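Local coordinates for protein transcriptional regulator, LRP/AsnC family (Neisseria meningitidis, PDB 2P5V) that probably binds specific DNA sequences as a transcriptional regulator of the Lrp/AsnC family, and also binds calcium ions, at residues I13-V18 with L42-Q47. Residues are numbered along the deposited sequence; the frame is centred on the assembly and turned at random.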
ATOM      1  N   ILE G  13     -40.962   3.143 -18.830  1.00 46.83           N
ATOM      2  CA  ILE G  13     -40.204   2.806 -17.620  1.00 46.62           C
ATOM      3  C   ILE G  13     -40.775   1.539 -16.989  1.00 45.50           C
ATOM      4  O   ILE G  13     -40.039   0.588 -16.720  1.00 46.42           O
ATOM      5  CB  ILE G  13     -40.230   3.942 -16.559  1.00 49.46           C
ATOM      6  CG1 ILE G  13     -39.549   5.215 -17.082  1.00 51.01           C
ATOM      7  CG2 ILE G  13     -39.557   3.488 -15.264  1.00 39.23           C
ATOM      8  CD1 ILE G  13     -38.113   5.021 -17.517  1.00 50.17           C
ATOM      9  N   LYS G  14     -42.087   1.536 -16.769  1.00 43.20           N
ATOM     10  CA  LYS G  14     -42.792   0.397 -16.174  1.00 46.56           C
ATOM     11  C   LYS G  14     -42.492  -0.919 -16.894  1.00 44.95           C
ATOM     12  O   LYS G  14     -42.241  -1.936 -16.251  1.00 45.66           O
ATOM     13  CB  LYS G  14     -44.303   0.657 -16.178  1.00 50.83           C
ATOM     14  CG  LYS G  14     -45.154  -0.438 -15.532  1.00 57.77           C
ATOM     15  CD  LYS G  14     -44.918  -0.533 -14.032  1.00 61.96           C
ATOM     16  CE  LYS G  14     -45.990  -1.377 -13.352  1.00 66.69           C
ATOM     17  NZ  LYS G  14     -46.138  -1.042 -11.908  1.00 68.52           N
ATOM     18  N   ILE G  15     -42.526  -0.887 -18.226  1.00 45.71           N
ATOM     19  CA  ILE G  15     -42.217  -2.060 -19.054  1.00 44.83           C
ATOM     20  C   ILE G  15     -40.790  -2.576 -18.825  1.00 40.79           C
ATOM     21  O   ILE G  15     -40.560  -3.785 -18.758  1.00 38.64           O
ATOM     22  CB  ILE G  15     -42.399  -1.747 -20.564  1.00 43.13           C
ATOM     23  CG1 ILE G  15     -43.882  -1.674 -20.922  1.00 45.14           C
ATOM     24  CG2 ILE G  15     -41.718  -2.799 -21.419  1.00 36.97           C
ATOM     25  CD1 ILE G  15     -44.146  -1.240 -22.358  1.00 40.65           C
ATOM     26  N   LEU G  16     -39.836  -1.656 -18.727  1.00 42.31           N
ATOM     27  CA  LEU G  16     -38.435  -2.022 -18.491  1.00 42.27           C
ATOM     28  C   LEU G  16     -38.229  -2.594 -17.090  1.00 40.44           C
ATOM     29  O   LEU G  16     -37.481  -3.551 -16.906  1.00 44.97           O
ATOM     30  CB  LEU G  16     -37.515  -0.821 -18.719  1.00 42.90           C
ATOM     31  CG  LEU G  16     -37.465  -0.307 -20.161  1.00 42.85           C
ATOM     32  CD1 LEU G  16     -36.933   1.115 -20.193  1.00 39.06           C
ATOM     33  CD2 LEU G  16     -36.631  -1.216 -21.054  1.00 40.32           C
ATOM     34  N   GLN G  17     -38.899  -2.015 -16.103  1.00 43.92           N
ATOM     35  CA  GLN G  17     -38.839  -2.539 -14.744  1.00 42.96           C
ATOM     36  C   GLN G  17     -39.403  -3.953 -14.682  1.00 44.07           C
ATOM     37  O   GLN G  17     -38.816  -4.830 -14.047  1.00 45.72           O
ATOM     38  CB  GLN G  17     -39.604  -1.635 -13.785  1.00 46.45           C
ATOM     39  CG  GLN G  17     -38.974  -0.260 -13.588  1.00 49.09           C
ATOM     40  CD  GLN G  17     -39.869   0.683 -12.804  1.00 41.87           C
ATOM     41  OE1 GLN G  17     -41.024   0.368 -12.514  1.00 48.50           O
ATOM     42  NE2 GLN G  17     -39.339   1.846 -12.458  1.00 37.81           N
ATOM     43  N   VAL G  18     -40.541  -4.167 -15.342  1.00 44.05           N
ATOM     44  CA  VAL G  18     -41.188  -5.478 -15.348  1.00 42.24           C
ATOM     45  C   VAL G  18     -40.280  -6.530 -15.979  1.00 42.30           C
ATOM     46  O   VAL G  18     -40.067  -7.599 -15.406  1.00 37.04           O
ATOM     47  CB  VAL G  18     -42.541  -5.455 -16.107  1.00 46.25           C
ATOM     48  CG1 VAL G  18     -42.997  -6.868 -16.455  1.00 39.86           C
ATOM     49  CG2 VAL G  18     -43.606  -4.738 -15.285  1.00 44.41           C
ATOM     50  N   LEU G  42     -46.632  -4.180 -27.535  1.00 47.49           N
ATOM     51  CA  LEU G  42     -45.661  -4.838 -28.411  1.00 46.81           C
ATOM     52  C   LEU G  42     -44.887  -3.817 -29.244  1.00 48.54           C
ATOM     53  O   LEU G  42     -43.691  -3.988 -29.486  1.00 45.05           O
ATOM     54  CB  LEU G  42     -46.377  -5.821 -29.348  1.00 50.98           C
ATOM     55  CG  LEU G  42     -45.529  -6.828 -30.125  1.00 50.95           C
ATOM     56  CD1 LEU G  42     -45.011  -7.916 -29.190  1.00 49.26           C
ATOM     57  CD2 LEU G  42     -46.340  -7.431 -31.261  1.00 41.96           C
ATOM     58  N   ARG G  43     -45.572  -2.764 -29.690  1.00 46.24           N
ATOM     59  CA  ARG G  43     -44.918  -1.702 -30.451  1.00 49.95           C
ATOM     60  C   ARG G  43     -43.898  -0.975 -29.581  1.00 47.90           C
ATOM     61  O   ARG G  43     -42.774  -0.718 -30.021  1.00 49.23           O
ATOM     62  CB  ARG G  43     -45.937  -0.700 -31.016  1.00 52.75           C
ATOM     63  CG  ARG G  43     -45.296   0.469 -31.778  1.00 57.21           C
ATOM     64  CD  ARG G  43     -46.316   1.357 -32.478  1.00 60.26           C
ATOM     65  NE  ARG G  43     -47.135   2.138 -31.543  1.00 66.93           N
ATOM     66  CZ  ARG G  43     -48.439   1.957 -31.308  1.00 70.61           C
ATOM     67  NH1 ARG G  43     -49.135   1.003 -31.930  1.00 73.07           N
ATOM     68  NH2 ARG G  43     -49.061   2.746 -30.436  1.00 67.22           N
ATOM     69  N   ARG G  44     -44.297  -0.655 -28.350  1.00 41.05           N
ATOM     70  CA  ARG G  44     -43.435   0.067 -27.419  1.00 40.10           C
ATOM     71  C   ARG G  44     -42.186  -0.741 -27.078  1.00 38.50           C
ATOM     72  O   ARG G  44     -41.085  -0.203 -27.067  1.00 40.76           O
ATOM     73  CB  ARG G  44     -44.182   0.407 -26.134  1.00 33.81           C
ATOM     74  CG  ARG G  44     -45.364   1.330 -26.323  1.00 46.94           C
ATOM     75  CD  ARG G  44     -46.194   1.430 -25.056  1.00 50.06           C
ATOM     76  NE  ARG G  44     -45.839   2.611 -24.278  1.00 54.76           N
ATOM     77  CZ  ARG G  44     -46.294   3.839 -24.516  1.00 55.51           C
ATOM     78  NH1 ARG G  44     -47.134   4.080 -25.516  1.00 64.33           N
ATOM     79  NH2 ARG G  44     -45.904   4.842 -23.747  1.00 61.84           N
ATOM     80  N   LEU G  45     -42.366  -2.028 -26.799  1.00 40.68           N
ATOM     81  CA  LEU G  45     -41.241  -2.921 -26.513  1.00 45.23           C
ATOM     82  C   LEU G  45     -40.272  -3.012 -27.698  1.00 47.41           C
ATOM     83  O   LEU G  45     -39.051  -2.980 -27.519  1.00 48.76           O
ATOM     84  CB  LEU G  45     -41.751  -4.318 -26.155  1.00 46.70           C
ATOM     85  CG  LEU G  45     -40.696  -5.362 -25.807  1.00 42.86           C
ATOM     86  CD1 LEU G  45     -39.793  -4.842 -24.698  1.00 44.29           C
ATOM     87  CD2 LEU G  45     -41.354  -6.674 -25.414  1.00 45.01           C
ATOM     88  N   LYS G  46     -40.828  -3.135 -28.899  1.00 49.67           N
ATOM     89  CA  LYS G  46     -40.042  -3.157 -30.134  1.00 49.53           C
ATOM     90  C   LYS G  46     -39.132  -1.931 -30.252  1.00 46.03           C
ATOM     91  O   LYS G  46     -37.973  -2.054 -30.637  1.00 42.52           O
ATOM     92  CB  LYS G  46     -40.970  -3.205 -31.352  1.00 55.37           C
ATOM     93  CG  LYS G  46     -40.348  -3.857 -32.575  1.00 65.16           C
ATOM     94  CD  LYS G  46     -40.607  -5.363 -32.611  1.00 69.77           C
ATOM     95  CE  LYS G  46     -42.044  -5.677 -33.022  1.00 72.78           C
ATOM     96  NZ  LYS G  46     -42.212  -7.101 -33.412  1.00 75.88           N
ATOM     97  N   GLN G  47     -39.671  -0.754 -29.937  1.00 42.42           N
ATOM     98  CA  GLN G  47     -38.901   0.493 -29.953  1.00 45.95           C
ATOM     99  C   GLN G  47     -37.736   0.425 -28.961  1.00 45.25           C
ATOM    100  O   GLN G  47     -36.620   0.858 -29.262  1.00 43.73           O
ATOM    101  CB  GLN G  47     -39.800   1.694 -29.620  1.00 45.83           C
ATOM    102  CG  GLN G  47     -40.840   2.027 -30.705  1.00 54.24           C
ATOM    103  CD  GLN G  47     -42.031   2.844 -30.193  1.00 56.87           C
ATOM    104  OE1 GLN G  47     -42.143   3.139 -29.000  1.00 70.34           O
ATOM    105  NE2 GLN G  47     -42.930   3.206 -31.105  1.00 58.25           N
TER
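Ile-15 packs on the aliphatic part of Arg-44 and covers neither face of its guanidinium, the one flat group here; the methyl CD1 of Ile-15 lies near that plane, past Arg-44 NE and 4.6 Å from it, not in close contact. The touch is to the methylenes: Ile-15 CD1 is 4.1 Å from Arg-44 CB and 4.3 Å from Arg-44 CD, and the two side chains cross at about a right angle. Arginine suits this border place because its methylenes pack on the apolar side chain while the charged end, after a bend at chi3 (97°), travels on to a salt bridge from NH2 to Asp-9. The other branch of Ile-15, CG2, is anti to the backbone N (CG1 has chi1 -74°) and faces Leu-45, its CG2 4.3 Å from Leu-45 CD1. A beta-branched residue can thus address two neighbours at once. Leucine suits buried position 45 because its branched, wholly apolar end can pack on Leu-30 and Tyr-57 as well as Ile-15; Ile-15 also touches Leu-48, which extends this apolar patch. No hydrogen bond joins the segments. Helices 10-21, 27-33 and 38-50 here gather around a small hydrophobic core, as in the winged helix-turn-helix DNA-binding domain.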